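Local coordinates for protein phospholyase (Arthrobacter aurescens, PDB 5G4J) that catalyses, with pyridoxal phosphate as cofactor, the breakdown of ethanolamine phosphate to acetaldehyde, ammonia and phosphate, at residues Val214-Pro219 with Leu247-Glu252; Val277-Pro282 with Ile289-Thr294; Leu367-Asp372 with Leu411-Pro416. All coordinates share one frame; numbering follows the deposited sequence. Where two conformers were deposited one is given.

Contact 1: Val214-Pro219 with Leu247-Glu252; sequences VFLFDP and LVISDE. With EXT ({5-hydroxy-6-methyl-4-[(E)-{[2-(phosphonooxy)ethyl]imino}methyl]pyridin-3-yl}methyl dihydrogen phosphate), chain C.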
loop_
_atom_site.group_PDB
_atom_site.type_symbol
_atom_site.label_atom_id
_atom_site.label_comp_id
_atom_site.label_asym_id
_atom_site.label_seq_id
_atom_site.Cartn_x
_atom_site.Cartn_y
_atom_site.Cartn_z
ATOM N N VAL A 214 -10.573 13.730 -13.521
ATOM C CA VAL A 214 -11.524 13.056 -12.608
ATOM C C VAL A 214 -12.329 13.972 -11.701
ATOM O O VAL A 214 -11.885 15.081 -11.338
ATOM C CB VAL A 214 -10.841 12.030 -11.649
ATOM C CG1 VAL A 214 -10.049 10.995 -12.390
ATOM C CG2 VAL A 214 -9.943 12.683 -10.668
ATOM N N PHE A 215 -13.488 13.470 -11.252
ATOM C CA PHE A 215 -14.164 13.923 -10.065
ATOM C C PHE A 215 -14.090 12.747 -9.114
ATOM O O PHE A 215 -14.433 11.636 -9.499
ATOM C CB PHE A 215 -15.639 14.225 -10.332
ATOM C CG PHE A 215 -16.475 14.442 -9.099
ATOM C CD1 PHE A 215 -16.182 15.406 -8.167
ATOM C CD2 PHE A 215 -17.629 13.691 -8.933
ATOM C CE1 PHE A 215 -17.020 15.649 -7.086
ATOM C CE2 PHE A 215 -18.464 13.907 -7.854
ATOM C CZ PHE A 215 -18.188 14.898 -6.965
ATOM N N LEU A 216 -13.519 12.974 -7.948
ATOM C CA LEU A 216 -13.257 11.948 -6.974
ATOM C C LEU A 216 -14.055 12.315 -5.734
ATOM O O LEU A 216 -13.985 13.468 -5.223
ATOM C CB LEU A 216 -11.727 11.928 -6.668
ATOM C CG LEU A 216 -11.243 11.168 -5.429
ATOM C CD1 LEU A 216 -11.557 9.684 -5.577
ATOM C CD2 LEU A 216 -9.733 11.344 -5.212
ATOM N N PHE A 217 -14.832 11.399 -5.186
ATOM C CA PHE A 217 -15.652 11.766 -4.003
ATOM C C PHE A 217 -15.966 10.564 -3.150
ATOM O O PHE A 217 -16.078 9.431 -3.652
ATOM C CB PHE A 217 -16.991 12.428 -4.463
ATOM C CG PHE A 217 -17.997 11.465 -5.094
ATOM C CD1 PHE A 217 -17.821 10.928 -6.354
ATOM C CD2 PHE A 217 -19.162 11.116 -4.416
ATOM C CE1 PHE A 217 -18.716 10.023 -6.916
ATOM C CE2 PHE A 217 -20.095 10.241 -5.027
ATOM C CZ PHE A 217 -19.862 9.681 -6.240
ATOM N N ASP A 218 -16.180 10.871 -1.872
ATOM C CA ASP A 218 -16.748 9.947 -0.878
ATOM C C ASP A 218 -18.260 10.165 -0.904
ATOM O O ASP A 218 -18.725 11.220 -0.522
ATOM C CB ASP A 218 -16.164 10.211 0.507
ATOM C CG ASP A 218 -17.016 9.655 1.695
ATOM O OD1 ASP A 218 -17.849 8.728 1.487
ATOM O OD2 ASP A 218 -16.871 10.200 2.813
ATOM N N PRO A 219 -19.031 9.160 -1.323
ATOM C CA PRO A 219 -20.552 9.333 -1.407
ATOM C C PRO A 219 -21.253 9.830 -0.103
ATOM O O PRO A 219 -22.267 10.546 -0.174
ATOM C CB PRO A 219 -21.028 7.900 -1.722
ATOM C CG PRO A 219 -19.930 7.338 -2.497
ATOM C CD PRO A 219 -18.664 7.798 -1.767
ATOM N N LEU A 247 -13.468 11.286 -15.933
ATOM C CA LEU A 247 -14.061 10.108 -15.342
ATOM C C LEU A 247 -14.514 10.437 -13.947
ATOM O O LEU A 247 -14.091 11.433 -13.342
ATOM C CB LEU A 247 -13.096 8.964 -15.276
ATOM C CG LEU A 247 -12.394 8.580 -16.603
ATOM C CD1 LEU A 247 -11.408 7.446 -16.416
ATOM C CD2 LEU A 247 -13.441 8.142 -17.575
ATOM N N VAL A 248 -15.376 9.577 -13.444
ATOM C CA VAL A 248 -15.870 9.664 -12.065
ATOM C C VAL A 248 -15.316 8.533 -11.257
ATOM O O VAL A 248 -15.457 7.371 -11.630
ATOM C CB VAL A 248 -17.437 9.655 -12.005
ATOM C CG1 VAL A 248 -17.885 9.725 -10.558
ATOM C CG2 VAL A 248 -18.002 10.833 -12.750
ATOM N N ILE A 249 -14.755 8.858 -10.069
ATOM C CA ILE A 249 -14.267 7.861 -9.118
ATOM C C ILE A 249 -15.129 7.984 -7.850
ATOM O O ILE A 249 -15.117 9.010 -7.204
ATOM C CB ILE A 249 -12.780 8.001 -8.715
ATOM C CG1 ILE A 249 -11.836 8.074 -9.931
ATOM C CG2 ILE A 249 -12.358 6.888 -7.769
ATOM C CD1 ILE A 249 -10.435 8.538 -9.572
ATOM N N SER A 250 -15.803 6.878 -7.474
ATOM C CA SER A 250 -16.415 6.784 -6.135
ATOM C C SER A 250 -15.426 6.122 -5.207
ATOM O O SER A 250 -15.077 4.912 -5.397
ATOM C CB SER A 250 -17.688 5.993 -6.155
ATOM O OG SER A 250 -18.245 6.035 -4.828
ATOM N N ASP A 251 -15.006 6.882 -4.195
ATOM C CA ASP A 251 -14.132 6.395 -3.115
ATOM C C ASP A 251 -15.073 5.806 -2.061
ATOM O O ASP A 251 -15.766 6.518 -1.395
ATOM C CB ASP A 251 -13.326 7.554 -2.566
ATOM C CG ASP A 251 -12.434 7.160 -1.394
ATOM O OD1 ASP A 251 -12.666 6.112 -0.760
ATOM O OD2 ASP A 251 -11.460 7.918 -1.118
ATOM N N GLU A 252 -15.061 4.496 -1.982
ATOM C CA GLU A 252 -15.894 3.702 -1.097
ATOM C C GLU A 252 -15.257 3.280 0.205
ATOM O O GLU A 252 -15.816 2.429 0.917
ATOM C CB GLU A 252 -16.411 2.457 -1.857
ATOM C CG GLU A 252 -17.309 2.802 -2.974
ATOM C CD GLU A 252 -18.726 3.275 -2.600
ATOM O OE1 GLU A 252 -19.211 3.000 -1.457
ATOM O OE2 GLU A 252 -19.356 3.985 -3.433
HETATM C CAA EXT C . -9.140 7.093 3.812
HETATM C CAB EXT C . -8.530 6.971 5.091
HETATM P PAC EXT C . -5.712 4.149 3.720
HETATM O OAD EXT C . -5.408 4.996 4.937
HETATM O OAE EXT C . -5.911 2.747 3.815
HETATM O OAF EXT C . -4.542 4.296 2.784
HETATM O OAG EXT C . -6.961 4.744 3.089
HETATM C CAH EXT C . -7.138 6.106 2.584
HETATM C CAI EXT C . -8.455 6.674 2.614
HETATM N NAJ EXT C . -10.340 7.456 1.223
HETATM C CAK EXT C . -9.101 6.917 1.368
HETATM C CAL EXT C . -10.998 7.861 2.359
HETATM C CAM EXT C . -12.284 8.471 2.195
HETATM C CAN EXT C . -10.410 7.709 3.634
HETATM O OAO EXT C . -11.107 8.159 4.738
HETATM O OAP EXT C . -12.324 7.499 9.016
HETATM P PAQ EXT C . -11.101 7.122 9.926
HETATM O OAR EXT C . -10.837 8.289 10.937
HETATM O OAS EXT C . -11.230 5.818 10.717
HETATM O OAT EXT C . -9.781 7.095 8.873
HETATM C CAU EXT C . -9.014 8.240 8.547
HETATM C CAV EXT C . -8.126 7.755 7.394
HETATM N NAW EXT C . -8.972 7.619 6.157
HETATM O O HOH W 1 -16.367 6.389 1.134
#

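Contact 2: Val277-Pro282 with Ile289-Thr294; sequences VTMGKP and IGAVVT. With EXT ({5-hydroxy-6-methyl-4-[(E)-{[2-(phosphonooxy)ethyl]imino}methyl]pyridin-3-yl}methyl dihydrogen phosphate), chain C.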
loop_
_atom_site.group_PDB
_atom_site.type_symbol
_atom_site.label_atom_id
_atom_site.label_comp_id
_atom_site.label_asym_id
_atom_site.label_seq_id
_atom_site.Cartn_x
_atom_site.Cartn_y
_atom_site.Cartn_z
ATOM N N VAL A 277 -14.143 2.614 -9.055
ATOM C CA VAL A 277 -14.586 2.511 -7.655
ATOM C C VAL A 277 -13.381 2.042 -6.852
ATOM O O VAL A 277 -12.769 1.025 -7.154
ATOM C CB VAL A 277 -15.741 1.511 -7.479
ATOM C CG1 VAL A 277 -16.194 1.474 -6.035
ATOM C CG2 VAL A 277 -16.871 1.954 -8.385
ATOM N N THR A 278 -13.050 2.773 -5.791
ATOM C CA THR A 278 -11.935 2.394 -4.943
ATOM C C THR A 278 -12.443 1.999 -3.535
ATOM O O THR A 278 -13.536 2.394 -3.098
ATOM C CB THR A 278 -10.960 3.537 -4.834
ATOM O OG1 THR A 278 -11.581 4.678 -4.255
ATOM C CG2 THR A 278 -10.365 3.935 -6.187
ATOM N N MET A 279 -11.648 1.215 -2.829
ATOM C CA MET A 279 -12.051 0.614 -1.581
ATOM C C MET A 279 -10.818 0.242 -0.807
ATOM O O MET A 279 -9.740 0.121 -1.334
ATOM C CB MET A 279 -12.987 -0.589 -1.832
ATOM C CG MET A 279 -12.418 -1.679 -2.579
ATOM S SD MET A 279 -13.755 -2.779 -3.238
ATOM C CE MET A 279 -14.466 -1.786 -4.429
ATOM N N GLY A 280 -11.001 0.028 0.470
ATOM C CA GLY A 280 -9.863 -0.271 1.347
ATOM C C GLY A 280 -10.519 -0.787 2.648
ATOM O O GLY A 280 -11.213 -1.788 2.623
ATOM N N LYS A 281 -10.388 0.022 3.718
ATOM C CA LYS A 281 -10.799 -0.287 5.143
ATOM C C LYS A 281 -11.344 -1.667 5.527
ATOM O O LYS A 281 -10.579 -2.610 5.754
ATOM C CB LYS A 281 -11.570 0.874 5.737
ATOM C CG LYS A 281 -10.629 2.037 6.111
ATOM C CD LYS A 281 -11.396 3.308 6.463
ATOM C CE LYS A 281 -10.466 4.518 6.692
ATOM N NZ LYS A 281 -9.549 4.601 7.857
ATOM N N PRO A 282 -12.693 -1.796 5.522
ATOM C CA PRO A 282 -13.309 -3.003 5.939
ATOM C C PRO A 282 -12.971 -4.170 5.190
ATOM O O PRO A 282 -13.277 -5.236 5.671
ATOM C CB PRO A 282 -14.867 -2.721 5.639
ATOM C CG PRO A 282 -14.795 -1.752 4.465
ATOM C CD PRO A 282 -13.728 -0.837 5.009
ATOM N N ILE A 289 -5.741 -4.571 2.491
ATOM C CA ILE A 289 -6.218 -4.877 1.145
ATOM C C ILE A 289 -6.934 -3.548 0.720
ATOM O O ILE A 289 -7.649 -2.885 1.538
ATOM C CB ILE A 289 -7.285 -5.993 1.136
ATOM C CG1 ILE A 289 -6.889 -7.224 1.947
ATOM C CG2 ILE A 289 -7.641 -6.411 -0.278
ATOM C CD1 ILE A 289 -7.998 -8.301 2.068
ATOM N N GLY A 290 -6.801 -3.246 -0.556
ATOM C CA GLY A 290 -7.652 -2.300 -1.246
ATOM C C GLY A 290 -7.974 -2.810 -2.628
ATOM O O GLY A 290 -7.506 -3.878 -3.058
ATOM N N ALA A 291 -8.747 -2.032 -3.353
ATOM C CA ALA A 291 -9.007 -2.355 -4.719
ATOM C C ALA A 291 -9.450 -1.184 -5.545
ATOM O O ALA A 291 -10.047 -0.214 -5.035
ATOM C CB ALA A 291 -10.098 -3.484 -4.762
ATOM N N VAL A 292 -9.276 -1.337 -6.855
ATOM C CA VAL A 292 -9.880 -0.458 -7.872
ATOM C C VAL A 292 -10.787 -1.402 -8.732
ATOM O O VAL A 292 -10.311 -2.363 -9.357
ATOM C CB VAL A 292 -8.863 0.208 -8.774
ATOM C CG1 VAL A 292 -9.580 1.046 -9.842
ATOM C CG2 VAL A 292 -7.901 1.025 -7.935
ATOM N N VAL A 293 -12.071 -1.123 -8.748
ATOM C CA VAL A 293 -13.011 -1.839 -9.665
ATOM C C VAL A 293 -13.323 -0.907 -10.814
ATOM O O VAL A 293 -13.536 0.303 -10.639
ATOM C CB VAL A 293 -14.240 -2.268 -8.895
ATOM C CG1 VAL A 293 -15.355 -2.729 -9.825
ATOM C CG2 VAL A 293 -13.876 -3.429 -7.938
ATOM N N THR A 294 -13.286 -1.468 -12.019
ATOM C CA THR A 294 -13.371 -0.670 -13.207
ATOM C C THR A 294 -13.987 -1.455 -14.384
ATOM O O THR A 294 -14.481 -2.566 -14.198
ATOM C CB THR A 294 -12.027 0.009 -13.522
ATOM O OG1 THR A 294 -12.248 1.093 -14.433
ATOM C CG2 THR A 294 -11.013 -0.890 -14.109
HETATM C CAA EXT C . -9.140 7.093 3.812
HETATM C CAB EXT C . -8.530 6.971 5.091
HETATM P PAC EXT C . -5.712 4.149 3.720
HETATM O OAD EXT C . -5.408 4.996 4.937
HETATM O OAE EXT C . -5.911 2.747 3.815
HETATM O OAF EXT C . -4.542 4.296 2.784
HETATM O OAG EXT C . -6.961 4.744 3.089
HETATM C CAH EXT C . -7.138 6.106 2.584
HETATM C CAI EXT C . -8.455 6.674 2.614
HETATM N NAJ EXT C . -10.340 7.456 1.223
HETATM C CAK EXT C . -9.101 6.917 1.368
HETATM C CAL EXT C . -10.998 7.861 2.359
HETATM C CAM EXT C . -12.284 8.471 2.195
HETATM C CAN EXT C . -10.410 7.709 3.634
HETATM O OAO EXT C . -11.107 8.159 4.738
HETATM O OAP EXT C . -12.324 7.499 9.016
HETATM P PAQ EXT C . -11.101 7.122 9.926
HETATM O OAR EXT C . -10.837 8.289 10.937
HETATM O OAS EXT C . -11.230 5.818 10.717
HETATM O OAT EXT C . -9.781 7.095 8.873
HETATM C CAU EXT C . -9.014 8.240 8.547
HETATM C CAV EXT C . -8.126 7.755 7.394
HETATM N NAW EXT C . -8.972 7.619 6.157
#

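Contact 3: Leu367-Asp372 with Leu411-Pro416; sequences LFFGID and LKMRPP. With EXT ({5-hydroxy-6-methyl-4-[(E)-{[2-(phosphonooxy)ethyl]imino}methyl]pyridin-3-yl}methyl dihydrogen phosphate), chain C.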
loop_
_atom_site.group_PDB
_atom_site.type_symbol
_atom_site.label_atom_id
_atom_site.label_comp_id
_atom_site.label_asym_id
_atom_site.label_seq_id
_atom_site.Cartn_x
_atom_site.Cartn_y
_atom_site.Cartn_z
ATOM N N LEU A 367 -25.468 2.532 8.932
ATOM C CA LEU A 367 -24.674 2.604 10.134
ATOM C C LEU A 367 -23.525 3.596 10.054
ATOM O O LEU A 367 -22.483 3.376 10.651
ATOM C CB LEU A 367 -24.206 1.185 10.562
ATOM C CG LEU A 367 -25.290 0.220 11.000
ATOM C CD1 LEU A 367 -24.743 -1.182 11.336
ATOM C CD2 LEU A 367 -25.969 0.789 12.257
ATOM N N PHE A 368 -23.709 4.671 9.308
ATOM C CA PHE A 368 -22.819 5.824 9.379
ATOM C C PHE A 368 -23.727 6.957 9.669
ATOM O O PHE A 368 -24.428 7.473 8.794
ATOM C CB PHE A 368 -22.031 6.009 8.070
ATOM C CG PHE A 368 -20.747 6.735 8.245
ATOM C CD1 PHE A 368 -20.634 7.834 9.087
ATOM C CD2 PHE A 368 -19.625 6.331 7.560
ATOM C CE1 PHE A 368 -19.438 8.532 9.205
ATOM C CE2 PHE A 368 -18.449 7.033 7.671
ATOM C CZ PHE A 368 -18.363 8.166 8.443
ATOM N N PHE A 369 -23.714 7.393 10.930
ATOM C CA PHE A 369 -24.694 8.345 11.388
ATOM C C PHE A 369 -23.979 9.444 12.152
ATOM O O PHE A 369 -22.865 9.254 12.719
ATOM C CB PHE A 369 -25.895 7.603 12.134
ATOM C CG PHE A 369 -25.487 6.616 13.227
ATOM C CD1 PHE A 369 -25.223 5.293 12.963
ATOM C CD2 PHE A 369 -25.538 6.980 14.563
ATOM C CE1 PHE A 369 -24.915 4.435 13.990
ATOM C CE2 PHE A 369 -25.211 6.092 15.601
ATOM C CZ PHE A 369 -24.916 4.852 15.322
ATOM N N GLY A 370 -24.528 10.642 12.099
ATOM C CA GLY A 370 -23.990 11.736 12.873
ATOM C C GLY A 370 -24.994 12.835 13.161
ATOM O O GLY A 370 -26.136 12.803 12.678
ATOM N N ILE A 371 -24.568 13.724 14.058
ATOM C CA ILE A 371 -25.291 14.930 14.360
ATOM C C ILE A 371 -24.302 16.066 14.529
ATOM O O ILE A 371 -23.207 15.913 15.122
ATOM C CB ILE A 371 -26.154 14.813 15.651
ATOM C CG1 ILE A 371 -25.403 14.146 16.784
ATOM C CG2 ILE A 371 -27.426 14.040 15.339
ATOM C CD1 ILE A 371 -26.136 14.125 18.143
ATOM N N ASP A 372 -24.695 17.228 14.042
ATOM C CA ASP A 372 -23.918 18.412 14.261
ATOM C C ASP A 372 -24.266 19.045 15.614
ATOM O O ASP A 372 -25.422 19.060 16.058
ATOM C CB ASP A 372 -23.892 19.349 13.027
ATOM C CG ASP A 372 -25.201 19.909 12.651
ATOM O OD1 ASP A 372 -26.009 19.215 12.028
ATOM O OD2 ASP A 372 -25.328 21.111 12.791
ATOM N N LEU A 411 -20.547 14.803 15.376
ATOM C CA LEU A 411 -20.261 13.474 15.953
ATOM C C LEU A 411 -20.327 12.409 14.878
ATOM O O LEU A 411 -21.220 12.485 14.013
ATOM C CB LEU A 411 -21.270 13.149 16.975
ATOM C CG LEU A 411 -21.096 13.822 18.294
ATOM C CD1 LEU A 411 -22.143 13.305 19.254
ATOM C CD2 LEU A 411 -19.724 13.758 19.000
ATOM N N LYS A 412 -19.357 11.480 14.862
ATOM C CA LYS A 412 -19.268 10.450 13.834
ATOM C C LYS A 412 -19.402 9.063 14.540
ATOM O O LYS A 412 -18.531 8.690 15.342
ATOM C CB LYS A 412 -17.915 10.517 13.114
ATOM C CG LYS A 412 -17.404 9.216 12.432
ATOM C CD LYS A 412 -16.495 9.476 11.234
ATOM C CE LYS A 412 -15.053 9.080 11.279
ATOM N NZ LYS A 412 -14.438 9.234 9.876
ATOM N N MET A 413 -20.464 8.304 14.191
ATOM C CA MET A 413 -20.744 6.984 14.739
ATOM C C MET A 413 -20.815 6.031 13.574
ATOM O O MET A 413 -21.493 6.320 12.588
ATOM C CB MET A 413 -22.010 7.090 15.496
ATOM C CG MET A 413 -21.726 8.202 16.546
ATOM S SD MET A 413 -23.185 8.650 17.484
ATOM C CE MET A 413 -23.984 9.885 16.442
ATOM N N ARG A 414 -19.986 4.994 13.663
ATOM C CA ARG A 414 -19.644 4.165 12.483
ATOM C C ARG A 414 -19.146 2.863 13.000
ATOM O O ARG A 414 -17.969 2.549 12.825
ATOM C CB ARG A 414 -18.621 4.878 11.630
ATOM C CG ARG A 414 -18.258 4.221 10.292
ATOM C CD ARG A 414 -16.923 4.800 9.779
ATOM N NE ARG A 414 -15.873 4.678 10.746
ATOM C CZ ARG A 414 -14.642 5.173 10.575
ATOM N NH1 ARG A 414 -14.272 5.726 9.406
ATOM N NH2 ARG A 414 -13.746 5.093 11.562
ATOM N N PRO A 415 -20.039 2.083 13.607
ATOM C CA PRO A 415 -19.556 0.867 14.334
ATOM C C PRO A 415 -19.261 -0.300 13.402
ATOM O O PRO A 415 -19.655 -0.275 12.198
ATOM C CB PRO A 415 -20.727 0.535 15.262
ATOM C CG PRO A 415 -21.897 1.014 14.482
ATOM C CD PRO A 415 -21.481 2.314 13.848
ATOM N N PRO A 416 -18.605 -1.339 13.911
ATOM C CA PRO A 416 -18.609 -2.611 13.165
ATOM C C PRO A 416 -19.975 -2.985 12.659
ATOM O O PRO A 416 -21.001 -2.689 13.335
ATOM C CB PRO A 416 -18.012 -3.614 14.155
ATOM C CG PRO A 416 -17.259 -2.759 15.126
ATOM C CD PRO A 416 -17.830 -1.413 15.154
HETATM C CAA EXT C . -9.140 7.093 3.812
HETATM C CAB EXT C . -8.530 6.971 5.091
HETATM P PAC EXT C . -5.712 4.149 3.720
HETATM O OAD EXT C . -5.408 4.996 4.937
HETATM O OAE EXT C . -5.911 2.747 3.815
HETATM O OAF EXT C . -4.542 4.296 2.784
HETATM O OAG EXT C . -6.961 4.744 3.089
HETATM C CAH EXT C . -7.138 6.106 2.584
HETATM C CAI EXT C . -8.455 6.674 2.614
HETATM N NAJ EXT C . -10.340 7.456 1.223
HETATM C CAK EXT C . -9.101 6.917 1.368
HETATM C CAL EXT C . -10.998 7.861 2.359
HETATM C CAM EXT C . -12.284 8.471 2.195
HETATM C CAN EXT C . -10.410 7.709 3.634
HETATM O OAO EXT C . -11.107 8.159 4.738
HETATM O OAP EXT C . -12.324 7.499 9.016
HETATM P PAQ EXT C . -11.101 7.122 9.926
HETATM O OAR EXT C . -10.837 8.289 10.937
HETATM O OAS EXT C . -11.230 5.818 10.717
HETATM O OAT EXT C . -9.781 7.095 8.873
HETATM C CAU EXT C . -9.014 8.240 8.547
HETATM C CAV EXT C . -8.126 7.755 7.394
HETATM N NAW EXT C . -8.972 7.619 6.157
#

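Contact 1: Val214-Pro219 with Leu247-Glu252
Phe215 and Phe217 supply the rungs of a parallel ladder with Leu247, Ile249 and Asp251. Each phenylalanine donates its N to one carbonyl and accepts with its O from the amide two residues further along strand 247-251; the bond from Ile249 N to Phe215 O, at 2.9 Å, is nearly straight (176°).

Apolar packing follows on both faces. Ile249 sends its two branches different ways: CD1 meets Val214 CG1 at 3.8 Å, while CG2, lying anti to the backbone N, meets Leu216 CD1 at 3.6 Å. On the reverse face, Phe217 has its CG between the backbone N and the carbonyl carbon (chi1 72°). This swings the ring back toward strand 247-251, where Val248 CG1 sits at its edge, 3.7 Å from CE1.

Polar groups gather at the C-terminal ends of the two strands. Ser250 OG donates to Glu252 OE2 (2.7 Å), arriving from above the carboxylate plane, and Glu252 OE1 also takes Ser255 OG and Gly266 N. A water donates both to Asp218 OD1 and to Asp251 O, linking those ends; Asp218 OD2 is held by Ser222. Asp251 OD2 comes within 2.6 Å of the pyridine nitrogen NAJ of EXT, the pairing familiar from fold-type I enzymes, and His148 and Asn124 bond to this same oxygen, which would steady it against the pyridine ring.

The pair belongs to the beta-alpha-beta unit whose helix 233-243 packs on Phe215 and Val248. Helix 120-135 lies against Val214, Leu216 and Ile249, and strands 140-143 and 276-279 continue the sheet on either side.

Contact 2: Val277-Pro282 with Ile289-Thr294
Met279 reaches along the sheet over Ala291 to Val293. CB leads to CG, which sits 3.7 Å from Ala291 CB. SD passes the same methyl at 4.0 Å, and then the chain bends (chi3 70°) and lays CE against Val293 CG2, 3.9 Å away. Val277 lies on this face too, its CB opposite that of Val293, and Leu111 and Leu114 of strand 111-117 add to the same apolar layer.

The two strands, 276-279 and 290-295, form a beta hairpin in the central mixed sheet of the aminotransferase fold; the lengths that meet here, 277-279 and 290-294, run nearly antiparallel (167°). Val277 and Val293 exchange two bonds. At the next hydrogen-bonded pair the bonding is poorer, since Met279 N to Ala291 O is weak.

On the reverse face Thr278 and Val292 lie side by side against helix 120-135, and Thr278 OG1 is hydrogen-bonded to Asn124. Where the strands give way to the connecting loop, Gly280 CA comes within 4.0 Å of Gly290 CA. Ile289 O, buried here, receives only a C-H contact from Gly280 CA (3.4 Å).

Just beyond, Lys281 probably corresponds to the lysine that forms the internal aldimine in fold-type I enzymes. Its chain bends at the end so that NZ donates to OAT, the ester oxygen of the phosphoethanolamine part of EXT, at 2.7 Å, with Thr311 OG1 of the second subunit as a further partner.

Contact 3: Leu367-Asp372 with Leu411-Pro416
Phe369 and Met413 form an antiparallel hydrogen-bonded pair, each N bonded to the other's O at 3.0 Å, between short strands running 164° apart.

Lys412 and Arg414 extend to the bound EXT, with the Phe368 ring beside them. Arg414 lies alongside Phe368: its CG is over one face of the ring, 4.0 Å from the centroid, and its CD touches CE2. Lys412 crosses the same ring obliquely, with CD 3.6 Å from CZ. The aromatic ring thus flanks the aliphatic lengths of both basic chains.

Beyond it both tips take hold of the substrate phosphate. Arg414 NH1 donates to EXT OAP (2.7 Å) and NH2 to EXT OAS (2.8 Å), so the group grips two oxygens with its edge, the phosphorus lying in the guanidinium plane. Lys412 NZ donates to that same OAP at 2.9 Å, giving this oxygen two basic donors that would offset its charge. Lys412 CE lies over one guanidinium face. Arg414 is further fixed by Tyr61 O at NE and by Gln254 OE1 at NH1, both residues also binding EXT.

On the opposite face of the sheet Met413 CB sits over the Phe369 ring, 3.7 Å from its centroid, and SD adds an oblique Met-aromatic contact; Phe369 was modelled in two conformers, so this detail holds for one of them.

Helix 334-355 packs on Leu367 and Phe369, helix 421-436 on Ile371, Leu411 and Met413, while strands 359-365 and 399-404 flank the pair in its sheet.

All three contacts are buried, and each sends one or two side chains to the same EXT molecule. Contacts 1 and 2 share one sheet: strands 247-251 and 276-279 are neighbours in it, joined through Ser250 O with Thr278 N and Glu252 N with Thr278 O. Contact 3 belongs to another sheet, its centre about 21 Å from either of the others and on the opposite side of the chain's centre. The chemistry divides accordingly. Contact 1 brings an acid to the pyridine nitrogen and contact 2 a lysine to the ester oxygen of the phosphoethanolamine part, whereas contact 3 brings paired basic groups to the same phosphate's other oxygens. Contact 2 alone also reaches the second subunit.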